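Local coordinates for uncharacterized protein (Acinetobacter baumannii, PDB 5D66), which is of unknown function but consists of ankyrin repeats, an architecture that in other proteins commonly mediates protein-protein binding, at residues A[43-48]-A[64-69]; A[54-59]-A[89-94]; A[76-81]-A[106-111]; A[116-121]-A[153-158]; A[142-147]-A[177-182]. All blocks are in the same frame, centred on the assembly; numbering follows the deposited sequence. Where two conformers were deposited one is given.

Contact 1: A[43-48]-A[64-69]; sequences ATRANN and AKDNIQ
Arg45 and Asp66 reach for each other from opposite directions and meet in a single salt bridge at the surface of this ankyrin repeat stack. Arg45 sits on the last turn of helix 39-45; Asp66 opens a type I turn in the loop that leads from helix 49-57 to helix 72-79. The arginine chain runs extended from CG to NE, and its guanidinium arrives edge-first. NH2 donates to Asp66 OD2 at 2.8 Å with an almost straight N-H...O angle of 167°, and OD2 lies practically in the guanidinium plane. The two flat groups are nearly coplanar, 29° apart, and OD2 accepts the N-H through its anti lone pair, the one turned away from OD1. Arg45 NH2 has a second partner in Ser37 OG.

On the loop side, Asp66 CG stands between its own backbone N and carbonyl carbon (chi1 79°), which lets the carboxylate serve both ways. While OD2 faces the arginine, OD1 curls back over the turn and accepts from Ile68 N at 3.0 Å, an Asx turn, and also from Asp70 N. The loop thus holds the carboxylate from its OD1 side, while OD2 meets the arginine. A water fills in the bridge: it accepts from Arg45 NE at 3.1 Å and donates to Asp66 OD2 at 2.7 Å.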
# COMPACT_ATOMS: atom_id res chain seq x y z
N ALA A 43 11.13 -9.27 6.41
CA ALA A 43 10.99 -8.32 7.52
C ALA A 43 9.69 -7.55 7.42
O ALA A 43 9.01 -7.30 8.41
CB ALA A 43 12.15 -7.35 7.56
N THR A 44 9.32 -7.14 6.20
CA THR A 44 8.14 -6.32 6.00
C THR A 44 6.87 -7.09 6.31
O THR A 44 5.94 -6.58 6.94
CB THR A 44 8.12 -5.72 4.61
OG1 THR A 44 9.28 -4.87 4.44
CG2 THR A 44 6.89 -4.84 4.38
N ARG A 45 6.79 -8.35 5.87
CA ARG A 45 5.62 -9.17 6.16
C ARG A 45 5.38 -9.28 7.68
O ARG A 45 4.20 -9.33 8.11
CB ARG A 45 5.74 -10.57 5.60
CG ARG A 45 5.77 -10.65 4.09
CD ARG A 45 5.90 -12.07 3.66
NE ARG A 45 6.22 -12.25 2.24
CZ ARG A 45 7.24 -12.97 1.77
NH1 ARG A 45 8.07 -13.60 2.56
NH2 ARG A 45 7.35 -13.11 0.46
N ALA A 46 6.43 -9.27 8.46
CA ALA A 46 6.37 -9.39 9.89
C ALA A 46 6.19 -8.05 10.63
O ALA A 46 6.05 -8.03 11.85
CB ALA A 46 7.62 -10.10 10.40
N ASN A 47 6.21 -6.95 9.88
CA ASN A 47 6.29 -5.59 10.44
C ASN A 47 7.46 -5.44 11.40
O ASN A 47 7.38 -4.82 12.46
CB ASN A 47 5.00 -5.13 11.08
CG ASN A 47 4.92 -3.62 11.14
OD1 ASN A 47 5.64 -2.94 10.43
ND2 ASN A 47 4.04 -3.09 11.99
N ASN A 48 8.62 -5.97 10.99
CA ASN A 48 9.86 -5.85 11.79
C ASN A 48 10.55 -4.55 11.36
O ASN A 48 11.38 -4.53 10.49
CB ASN A 48 10.75 -7.07 11.57
CG ASN A 48 10.23 -8.27 12.29
OD1 ASN A 48 9.39 -8.19 13.20
ND2 ASN A 48 10.72 -9.44 11.90
N ALA A 64 11.54 -4.73 -5.05
CA ALA A 64 11.71 -6.12 -5.44
C ALA A 64 10.42 -6.87 -5.13
O ALA A 64 9.83 -6.63 -4.09
CB ALA A 64 12.89 -6.75 -4.69
N LYS A 65 10.02 -7.76 -6.01
CA LYS A 65 8.79 -8.52 -5.87
C LYS A 65 9.00 -9.98 -5.46
O LYS A 65 9.99 -10.57 -5.80
CB LYS A 65 7.91 -8.43 -7.13
CG LYS A 65 7.13 -7.09 -7.23
CD LYS A 65 6.25 -7.02 -8.43
CE LYS A 65 5.25 -5.83 -8.35
NZ LYS A 65 4.51 -5.78 -9.64
N ASP A 66 8.00 -10.49 -4.79
CA ASP A 66 7.87 -11.90 -4.46
C ASP A 66 6.95 -12.60 -5.42
O ASP A 66 6.39 -11.99 -6.36
CB ASP A 66 7.50 -12.06 -2.99
CG ASP A 66 6.03 -11.82 -2.67
OD1 ASP A 66 5.28 -11.42 -3.57
OD2 ASP A 66 5.67 -12.11 -1.50
N ASN A 67 6.67 -13.85 -5.16
CA ASN A 67 5.93 -14.71 -6.12
C ASN A 67 4.42 -14.47 -6.06
O ASN A 67 3.73 -15.14 -6.84
CB ASN A 67 6.30 -16.18 -5.89
CG ASN A 67 5.90 -16.71 -4.56
OD1 ASN A 67 4.98 -16.20 -3.93
ND2 ASN A 67 6.48 -17.84 -4.17
N ILE A 68 3.93 -13.50 -5.32
CA ILE A 68 2.55 -12.97 -5.46
C ILE A 68 2.55 -11.49 -5.81
O ILE A 68 1.51 -10.86 -5.68
CB ILE A 68 1.65 -13.29 -4.26
CG1 ILE A 68 2.10 -12.61 -2.97
CG2 ILE A 68 1.55 -14.82 -4.11
CD1 ILE A 68 1.15 -12.72 -1.82
N GLN A 69 3.64 -10.98 -6.35
CA GLN A 69 3.77 -9.57 -6.79
C GLN A 69 3.69 -8.55 -5.66
O GLN A 69 3.46 -7.38 -5.92
CB GLN A 69 2.79 -9.22 -7.93
CG GLN A 69 3.00 -10.08 -9.19
CD GLN A 69 2.58 -9.22 -10.44
OE1 GLN A 69 3.07 -8.10 -10.67
NE2 GLN A 69 1.79 -9.81 -11.30
O HOH W 1 3.96 -11.24 0.35

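Contact 2: A[54-59]-A[89-94]; sequences MLIEAG and LMHGAD
Ile56 and His91 make the tight half of this contact, which joins the C-terminal ends of helix 49-57 and helix 82-90, two helices of the ankyrin repeat stack. The methyl CG2 of Ile56 does all the touching: it lies 3.4 Å from His91 CG, 3.5 Å from His91 CD2 and 3.6 Å from His91 CB. It approaches the ring obliquely. With CG2 set opposite the backbone N (chi1 -68°, measured to CG1), that methyl is the branch presented to the histidine. Ile56 is buried and also rests on Val62.

The outer half is looser and more polar. Glu57 starts out pointing away from the other segment, but a bend at chi2 (-61°) swings its carboxylate back toward the imidazole. OE2 comes within 3.1 Å of His91 NE2, and the carboxylate and ring planes stand 90° apart. The direction is oblique, and Glu57 itself is solvent-exposed, so this approach is less enclosed than the isoleucine packing.

Gly59 ends its helix in a Schellman motif, with Gly59 N bonded to Ile56 O, while beyond His91 the chain is held by Asn63, whose side chain pairs with Gly92 O and Asp94 N. On the side of exposed Glu57, a water at the ring edge, in the imidazole plane, donates to Glu57 OE2 at 2.7 Å and sits 3.0 Å from His91 NE2.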
# COMPACT_ATOMS: atom_id res chain seq x y z
N MSE A 54 17.26 -1.24 8.85
CA MSE A 54 18.65 -1.59 8.61
C MSE A 54 18.85 -2.05 7.18
O MSE A 54 19.81 -1.68 6.51
CB MSE A 54 19.10 -2.63 9.62
CG MSE A 54 20.55 -2.99 9.49
SE MSE A 54 21.17 -4.17 10.88
CE MSE A 54 21.55 -2.79 12.13
N LEU A 55 17.94 -2.86 6.69
CA LEU A 55 18.06 -3.41 5.31
C LEU A 55 17.90 -2.32 4.24
O LEU A 55 18.63 -2.27 3.28
CB LEU A 55 17.06 -4.55 5.10
CG LEU A 55 17.37 -5.82 5.94
CD1 LEU A 55 16.13 -6.72 5.96
CD2 LEU A 55 18.60 -6.56 5.45
N ILE A 56 16.91 -1.45 4.47
CA ILE A 56 16.69 -0.30 3.59
C ILE A 56 17.88 0.65 3.60
O ILE A 56 18.31 1.06 2.51
CB ILE A 56 15.37 0.42 3.91
CG1 ILE A 56 14.20 -0.47 3.57
CG2 ILE A 56 15.25 1.72 3.17
CD1 ILE A 56 12.86 -0.02 4.12
N GLU A 57 18.43 0.96 4.76
CA GLU A 57 19.58 1.85 4.79
C GLU A 57 20.79 1.25 4.05
O GLU A 57 21.61 1.97 3.48
CB GLU A 57 19.90 2.22 6.23
CG GLU A 57 18.92 3.20 6.85
CD GLU A 57 18.80 4.57 6.16
OE1 GLU A 57 19.84 5.19 5.73
OE2 GLU A 57 17.63 5.03 6.09
N ALA A 58 20.88 -0.09 4.05
CA ALA A 58 21.97 -0.78 3.40
C ALA A 58 21.70 -1.03 1.90
O ALA A 58 22.49 -1.63 1.24
CB ALA A 58 22.26 -2.04 4.14
N GLY A 59 20.56 -0.57 1.39
CA GLY A 59 20.28 -0.57 -0.02
C GLY A 59 19.33 -1.62 -0.57
O GLY A 59 19.21 -1.78 -1.80
N LEU A 89 9.12 5.15 1.10
CA LEU A 89 8.87 6.37 0.37
C LEU A 89 10.08 7.31 0.27
O LEU A 89 10.20 8.07 -0.64
CB LEU A 89 7.64 7.10 0.93
CG LEU A 89 6.31 6.38 0.79
CD1 LEU A 89 5.23 7.10 1.60
CD2 LEU A 89 5.90 6.35 -0.63
N MSE A 90 10.99 7.18 1.23
CA MSE A 90 12.24 7.94 1.29
C MSE A 90 13.37 7.22 0.52
O MSE A 90 14.44 7.82 0.36
CB MSE A 90 12.65 8.15 2.75
CG MSE A 90 11.82 9.18 3.45
SE MSE A 90 11.87 10.95 2.64
CE MSE A 90 13.68 11.19 2.36
N HIS A 91 13.14 5.96 0.10
CA HIS A 91 14.19 5.12 -0.46
C HIS A 91 13.73 4.41 -1.69
O HIS A 91 13.99 3.24 -1.90
CB HIS A 91 14.69 4.13 0.56
CG HIS A 91 15.43 4.77 1.69
ND1 HIS A 91 16.74 5.21 1.60
CD2 HIS A 91 14.97 5.22 2.88
CE1 HIS A 91 17.06 5.81 2.74
NE2 HIS A 91 16.01 5.83 3.51
N GLY A 92 13.05 5.13 -2.56
CA GLY A 92 12.87 4.70 -3.93
C GLY A 92 11.59 3.98 -4.26
O GLY A 92 11.48 3.43 -5.38
N ALA A 93 10.57 4.04 -3.42
CA ALA A 93 9.31 3.39 -3.76
C ALA A 93 8.84 3.83 -5.15
O ALA A 93 8.79 5.01 -5.46
CB ALA A 93 8.26 3.79 -2.73
N ASP A 94 8.48 2.84 -5.98
CA ASP A 94 7.95 3.12 -7.31
C ASP A 94 6.45 3.32 -7.19
O ASP A 94 5.72 2.34 -7.00
CB ASP A 94 8.27 1.95 -8.22
CG ASP A 94 7.72 2.12 -9.61
OD1 ASP A 94 7.04 3.15 -9.86
OD2 ASP A 94 7.97 1.23 -10.47
O HOH W 2 16.62 7.53 5.88

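Contact 3: A[76-81]-A[106-111]; sequences AGAQGY and LIPAAE
This is a buried packing contact between helices close to the middle of the chain, where the last turn of helix 72-79 meets the short helix 106-111. Small residues on both sides let the backbones come very near: the CA atoms of Ala78 and Pro108 are 4.8 Å apart. The methyl CB of Ala78 meets the CB-CG edge of the proline ring, 3.6 Å from both Pro108 CB and Pro108 CG. Pro108 CG is also 3.8 Å from Ala78 CA. As the third residue of its helix, Pro108 stands in the first turn, where its missing N-H costs the helix no bond.

Beside this pair, the methyl of Ala109 rests on the backbone of Gly77, its CB 3.6 Å from Gly77 O. Gly77 has no side chain to put into the interface, so here main chain packs directly on methyl. The same carbonyl accepts from Gly80 N at 3.3 Å; together with Tyr81 N to Ala76 O at 2.9 Å this forms the Schellman motif in which Gly80 is the first residue to leave helical angles.

Thr117 and Val118 of helix 115-124 pack on Ala109, and Arg112 lies on Ala78. Close helix-on-helix stacking through alanine, glycine and proline is in keeping with the ankyrin repeat fold.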
# COMPACT_ATOMS: atom_id res chain seq x y z
N ALA A 76 3.59 -2.88 2.65
CA ALA A 76 3.49 -1.98 3.80
C ALA A 76 2.30 -1.04 3.61
O ALA A 76 1.57 -0.75 4.58
CB ALA A 76 4.76 -1.19 4.02
N GLY A 77 2.08 -0.55 2.40
CA GLY A 77 0.91 0.30 2.17
C GLY A 77 -0.40 -0.46 2.37
O GLY A 77 -1.32 0.02 3.05
N ALA A 78 -0.52 -1.66 1.83
CA ALA A 78 -1.75 -2.44 1.95
C ALA A 78 -2.06 -2.79 3.39
O ALA A 78 -3.24 -2.83 3.77
CB ALA A 78 -1.68 -3.69 1.11
N GLN A 79 -1.03 -3.02 4.20
CA GLN A 79 -1.22 -3.45 5.57
C GLN A 79 -1.25 -2.31 6.58
O GLN A 79 -1.46 -2.54 7.76
CB GLN A 79 -0.15 -4.46 5.98
CG GLN A 79 -0.10 -5.70 5.12
CD GLN A 79 -1.38 -6.49 5.09
OE1 GLN A 79 -1.76 -7.04 4.03
NE2 GLN A 79 -2.07 -6.57 6.22
N GLY A 80 -1.02 -1.07 6.13
CA GLY A 80 -0.96 0.03 7.09
C GLY A 80 0.27 -0.02 7.98
O GLY A 80 0.23 0.45 9.11
N TYR A 81 1.35 -0.61 7.49
CA TYR A 81 2.61 -0.66 8.25
C TYR A 81 3.32 0.67 7.92
O TYR A 81 4.21 0.76 7.09
CB TYR A 81 3.43 -1.86 7.83
CG TYR A 81 2.88 -3.22 8.23
CD1 TYR A 81 1.81 -3.37 9.12
CD2 TYR A 81 3.43 -4.36 7.70
CE1 TYR A 81 1.32 -4.63 9.45
CE2 TYR A 81 2.97 -5.63 8.08
CZ TYR A 81 1.91 -5.73 8.94
OH TYR A 81 1.46 -6.99 9.30
N LEU A 106 -2.09 2.60 -2.69
CA LEU A 106 -3.20 3.39 -2.18
C LEU A 106 -4.51 2.67 -2.17
O LEU A 106 -5.34 2.89 -1.28
CB LEU A 106 -3.31 4.69 -2.98
CG LEU A 106 -4.41 5.62 -2.68
CD1 LEU A 106 -4.34 6.10 -1.18
CD2 LEU A 106 -4.39 6.82 -3.57
N ILE A 107 -4.77 1.85 -3.17
CA ILE A 107 -6.09 1.21 -3.31
C ILE A 107 -6.37 0.28 -2.10
O ILE A 107 -7.43 0.44 -1.46
CB ILE A 107 -6.29 0.55 -4.67
CG1 ILE A 107 -6.23 1.63 -5.77
CG2 ILE A 107 -7.66 -0.14 -4.67
CD1 ILE A 107 -6.37 1.12 -7.14
N PRO A 108 -5.47 -0.65 -1.73
CA PRO A 108 -5.75 -1.47 -0.54
C PRO A 108 -5.76 -0.68 0.73
O PRO A 108 -6.51 -1.00 1.67
CB PRO A 108 -4.67 -2.55 -0.59
CG PRO A 108 -3.56 -1.94 -1.40
CD PRO A 108 -4.31 -1.19 -2.47
N ALA A 109 -4.97 0.39 0.84
CA ALA A 109 -4.99 1.23 2.03
C ALA A 109 -6.39 1.83 2.20
O ALA A 109 -6.96 1.86 3.31
CB ALA A 109 -3.95 2.29 1.94
N ALA A 110 -6.98 2.29 1.09
CA ALA A 110 -8.33 2.83 1.14
C ALA A 110 -9.35 1.74 1.46
O ALA A 110 -10.23 1.92 2.27
CB ALA A 110 -8.62 3.54 -0.18
N GLU A 111 -9.24 0.60 0.77
CA GLU A 111 -10.08 -0.55 1.00
C GLU A 111 -10.18 -0.92 2.47
O GLU A 111 -11.25 -1.23 3.01
CB GLU A 111 -9.50 -1.74 0.23
CG GLU A 111 -10.20 -3.05 0.39
CD GLU A 111 -9.41 -4.21 -0.27
OE1 GLU A 111 -8.23 -4.07 -0.64
OE2 GLU A 111 -9.97 -5.33 -0.26

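Contact 4: A[116-121]-A[153-158]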
# COMPACT_ATOMS: atom_id res chain seq x y z
N GLU A 116 -4.42 7.11 7.88
CA GLU A 116 -3.13 7.82 7.85
C GLU A 116 -2.26 7.29 6.70
O GLU A 116 -1.50 8.06 6.11
CB GLU A 116 -2.37 7.73 9.18
CG GLU A 116 -3.10 8.41 10.31
CD GLU A 116 -3.51 9.80 9.97
OE1 GLU A 116 -2.70 10.58 9.44
OE2 GLU A 116 -4.68 10.15 10.18
N THR A 117 -2.41 6.02 6.35
CA THR A 117 -1.69 5.46 5.20
C THR A 117 -2.21 6.10 3.89
O THR A 117 -1.42 6.50 3.03
CB THR A 117 -1.83 3.97 5.16
OG1 THR A 117 -1.27 3.39 6.34
CG2 THR A 117 -1.13 3.37 3.97
N VAL A 118 -3.53 6.25 3.76
CA VAL A 118 -4.11 6.96 2.65
C VAL A 118 -3.56 8.41 2.56
O VAL A 118 -3.13 8.84 1.50
CB VAL A 118 -5.65 6.93 2.70
CG1 VAL A 118 -6.26 7.96 1.73
CG2 VAL A 118 -6.15 5.54 2.45
N ARG A 119 -3.59 9.09 3.69
CA ARG A 119 -3.09 10.47 3.72
C ARG A 119 -1.63 10.52 3.20
O ARG A 119 -1.28 11.38 2.40
CB ARG A 119 -3.22 11.04 5.14
CG ARG A 119 -3.02 12.52 5.21
CD ARG A 119 -2.93 13.05 6.68
NE ARG A 119 -3.87 12.48 7.68
CZ ARG A 119 -5.18 12.76 7.76
NH1 ARG A 119 -5.73 13.69 7.00
NH2 ARG A 119 -5.92 12.14 8.66
N THR A 120 -0.82 9.64 3.71
CA THR A 120 0.59 9.56 3.39
C THR A 120 0.82 9.29 1.92
O THR A 120 1.69 9.92 1.28
CB THR A 120 1.25 8.51 4.27
OG1 THR A 120 1.18 8.92 5.67
CG2 THR A 120 2.72 8.26 3.93
N LEU A 121 0.10 8.33 1.36
CA LEU A 121 0.24 7.98 -0.04
C LEU A 121 -0.25 9.05 -0.98
O LEU A 121 0.34 9.27 -2.02
CB LEU A 121 -0.40 6.62 -0.30
CG LEU A 121 0.34 5.43 0.36
CD1 LEU A 121 -0.55 4.19 0.25
CD2 LEU A 121 1.64 5.13 -0.25
N GLN A 153 -15.58 7.58 5.47
CA GLN A 153 -15.90 8.98 5.15
C GLN A 153 -14.64 9.84 5.07
O GLN A 153 -14.50 10.66 4.15
CB GLN A 153 -16.84 9.57 6.19
CG GLN A 153 -18.23 8.99 6.17
CD GLN A 153 -19.07 9.47 7.34
OE1 GLN A 153 -18.89 10.56 7.83
NE2 GLN A 153 -19.95 8.62 7.80
N GLN A 154 -13.72 9.63 6.01
CA GLN A 154 -12.49 10.45 6.07
C GLN A 154 -11.65 10.16 4.81
O GLN A 154 -11.12 11.10 4.19
CB GLN A 154 -11.71 10.14 7.35
CG GLN A 154 -12.45 10.63 8.55
CD GLN A 154 -12.00 10.01 9.86
OE1 GLN A 154 -11.01 9.29 9.91
NE2 GLN A 154 -12.69 10.35 10.94
N ILE A 155 -11.57 8.90 4.40
CA ILE A 155 -10.79 8.51 3.21
C ILE A 155 -11.44 9.06 1.96
O ILE A 155 -10.74 9.56 1.06
CB ILE A 155 -10.63 7.00 3.19
CG1 ILE A 155 -9.57 6.59 4.22
CG2 ILE A 155 -10.29 6.47 1.80
CD1 ILE A 155 -9.59 5.18 4.64
N VAL A 156 -12.77 8.93 1.82
CA VAL A 156 -13.47 9.59 0.70
C VAL A 156 -13.13 11.08 0.63
O VAL A 156 -12.82 11.63 -0.44
CB VAL A 156 -14.95 9.30 0.73
CG1 VAL A 156 -15.72 10.19 -0.25
CG2 VAL A 156 -15.22 7.82 0.44
N ALA A 157 -13.25 11.76 1.78
CA ALA A 157 -12.98 13.18 1.81
C ALA A 157 -11.56 13.49 1.36
O ALA A 157 -11.32 14.46 0.64
CB ALA A 157 -13.32 13.76 3.14
N LEU A 158 -10.60 12.71 1.85
CA LEU A 158 -9.18 12.92 1.48
C LEU A 158 -8.98 12.75 0.01
O LEU A 158 -8.31 13.55 -0.65
CB LEU A 158 -8.25 11.91 2.20
CG LEU A 158 -8.04 12.13 3.70
CD1 LEU A 158 -7.18 10.98 4.25
CD2 LEU A 158 -7.38 13.41 3.98
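Leu158 reaches across from helix 150-162 to Val118 and Arg119, and it touches both. Its CB already points toward the other helix. CG is turned opposite the carbonyl carbon (chi1 -72°). CD1 settles 4.0 Å from Val118 CG1 and 4.1 Å from Arg119 CB, in the angle between the two residues. CD2, the other tip, lies 3.5 Å from Arg119 NH1. In this conformer of Arg119, one of two deposited, Leu158 CD1 lies over one face of the guanidinium, toward its rim, while the guanidinium edge grips Glu116 side-on through NE and NH2.

One turn earlier, Ile155 adds a second apolar touch: its CG1 is 4.0 Å from Val118 CG2, the two side chains crossing at about a right angle. The valine is thus met on both branches.

The segments 116-121 and 153-158 run almost parallel, 8° apart, with axes 10.0 Å from each other, as stacked helices do in an ankyrin repeat array. Helix 82-90 packs beyond Thr117 and Thr120, helix 186-194 beyond Gln153 and Val156, and helix 106-111 lies against Val118 and Ile155.

Contact 5: A[142-147]-A[177-182]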
# COMPACT_ATOMS: atom_id res chain seq x y z
N ALA A 142 -13.17 2.31 -1.39
CA ALA A 142 -13.54 2.85 -0.09
C ALA A 142 -15.05 2.85 0.12
O ALA A 142 -15.53 2.65 1.24
CB ALA A 142 -13.00 4.25 0.03
N ILE A 143 -15.82 2.99 -0.97
CA ILE A 143 -17.28 3.01 -0.89
C ILE A 143 -17.81 1.59 -0.84
O ILE A 143 -18.60 1.27 0.08
CB ILE A 143 -17.86 3.78 -2.09
CG1 ILE A 143 -17.44 5.27 -2.04
CG2 ILE A 143 -19.40 3.69 -2.09
CD1 ILE A 143 -17.69 6.04 -3.23
N ILE A 144 -17.44 0.78 -1.82
CA ILE A 144 -18.01 -0.57 -1.96
C ILE A 144 -17.59 -1.52 -0.86
O ILE A 144 -18.38 -2.33 -0.40
CB ILE A 144 -17.56 -1.14 -3.33
CG1 ILE A 144 -18.17 -0.32 -4.48
CG2 ILE A 144 -17.91 -2.60 -3.45
CD1 ILE A 144 -17.58 -0.60 -5.86
N LEU A 145 -16.33 -1.43 -0.42
CA LEU A 145 -15.75 -2.35 0.53
C LEU A 145 -15.63 -1.80 1.95
O LEU A 145 -15.23 -2.51 2.86
CB LEU A 145 -14.44 -2.92 -0.01
CG LEU A 145 -14.59 -3.66 -1.32
CD1 LEU A 145 -13.21 -4.01 -1.87
CD2 LEU A 145 -15.47 -4.93 -1.19
N GLY A 146 -15.96 -0.53 2.15
CA GLY A 146 -16.03 0.06 3.46
C GLY A 146 -17.42 -0.14 4.04
O GLY A 146 -18.28 -0.77 3.42
N ASN A 147 -17.69 0.51 5.14
CA ASN A 147 -18.98 0.46 5.81
C ASN A 147 -19.68 1.82 5.87
O ASN A 147 -20.66 1.99 6.59
CB ASN A 147 -18.82 -0.13 7.21
CG ASN A 147 -18.03 0.76 8.16
OD1 ASN A 147 -17.57 1.81 7.77
ND2 ASN A 147 -17.91 0.35 9.40
N LEU A 177 -21.20 7.87 -7.05
CA LEU A 177 -22.44 8.41 -6.51
C LEU A 177 -23.52 7.35 -6.42
O LEU A 177 -24.21 7.25 -5.39
CB LEU A 177 -22.88 9.57 -7.38
CG LEU A 177 -24.16 10.28 -6.94
CD1 LEU A 177 -24.02 10.84 -5.56
CD2 LEU A 177 -24.53 11.35 -7.94
N GLN A 178 -23.71 6.58 -7.47
CA GLN A 178 -24.71 5.53 -7.43
C GLN A 178 -24.40 4.47 -6.38
O GLN A 178 -25.28 4.03 -5.66
CB GLN A 178 -24.92 4.93 -8.81
CG GLN A 178 -26.13 3.98 -8.85
CD GLN A 178 -27.46 4.67 -8.39
OE1 GLN A 178 -27.89 5.66 -8.98
NE2 GLN A 178 -28.03 4.19 -7.27
N HIS A 179 -23.13 4.08 -6.28
CA HIS A 179 -22.72 3.16 -5.24
C HIS A 179 -23.06 3.66 -3.85
O HIS A 179 -23.52 2.89 -2.99
CB HIS A 179 -21.25 2.79 -5.36
CG HIS A 179 -20.96 1.75 -6.39
ND1 HIS A 179 -21.49 0.48 -6.32
CD2 HIS A 179 -20.18 1.77 -7.47
CE1 HIS A 179 -21.02 -0.26 -7.29
NE2 HIS A 179 -20.25 0.51 -8.03
N ALA A 180 -22.80 4.93 -3.59
CA ALA A 180 -23.12 5.52 -2.29
C ALA A 180 -24.63 5.54 -2.05
O ALA A 180 -25.12 5.23 -0.95
CB ALA A 180 -22.54 6.89 -2.22
N ARG A 181 -25.38 5.93 -3.07
CA ARG A 181 -26.84 6.03 -2.95
C ARG A 181 -27.46 4.66 -2.68
O ARG A 181 -28.36 4.52 -1.87
CB ARG A 181 -27.39 6.68 -4.20
CG ARG A 181 -27.27 8.17 -4.24
CD ARG A 181 -27.64 8.80 -5.52
NE ARG A 181 -27.66 10.25 -5.39
CZ ARG A 181 -27.80 11.07 -6.43
NH1 ARG A 181 -27.90 10.60 -7.68
NH2 ARG A 181 -27.87 12.37 -6.23
N THR A 182 -27.02 3.64 -3.42
CA THR A 182 -27.56 2.30 -3.30
C THR A 182 -27.40 1.78 -1.86
O THR A 182 -28.21 0.99 -1.40
CB THR A 182 -26.91 1.38 -4.35
OG1 THR A 182 -27.44 1.70 -5.64
CG2 THR A 182 -27.18 -0.05 -4.05
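His179 NE2 is held by a hydrogen bond to Asp170 OD2 and is at the same time roofed by a methyl of Ile144, whose CD1 lies 3.6 Å away. That methyl stands over one face of the imidazole in a CH-pi contact, 3.7 Å from the ring centroid and 15° off the ring normal. With CG1 opposite the carbonyl carbon (chi1 -65°) and the chain extended beyond it, the long branch of Ile144 lies flat along the ring: CG1 is 3.9 Å from His179 ND1, and CD1 continues out toward NE2. Buried in this way, the histidine has its polar edge tied to an aspartate, which should fix the rotation of the ring, and a carbon surface on its face.

Ile143 takes the neighbouring place. Its CG2 branch, set opposite the backbone N, fits beside the start of the histidine side chain and the next peptide, 3.9 Å from His179 CB and 3.9 Å from Ala180 N. The methyl of Ala180 is a looser neighbour, its CB 4.5 Å from Ile143 CG2.

The run Thr175-Pro176-Leu177-Gln178 is a variant of the TPLH tetrapeptide of ankyrin repeats, with glutamine in the last place; Gln178 N is hydrogen-bonded to Thr175 OG1. The contact stacks helix 176-183 on helix 138-144. Trp136, in the loop ahead of helix 138-144, touches Ile144; helix 150-162 packs on Ala142 through Ile155, and helix 186-194 on Ala180 through Ile188.

Overall arrangement
From the N terminus, contact 1 closes the shortest loop, from helix 39-45 round helix 49-57 to the loop before helix 72-79. Contact 2 opens inside that loop and closes beyond it, so the two cross; contact 3 crosses contact 2 in the same way. Contacts 1 and 3 are in series along the chain, yet touch through Thr44 and Tyr81. Contact 4 starts after contact 3 has closed and crosses contact 5. Contact 2 joins helix 49-57 with 82-90, contact 3 72-79 with 106-111, contact 4 115-124 with 150-162 and contact 5 138-144 with 176-183. Leu89 packs on Thr120 between contacts 2 and 4. Contacts 2 and 5 lie about 36 Å apart between centres.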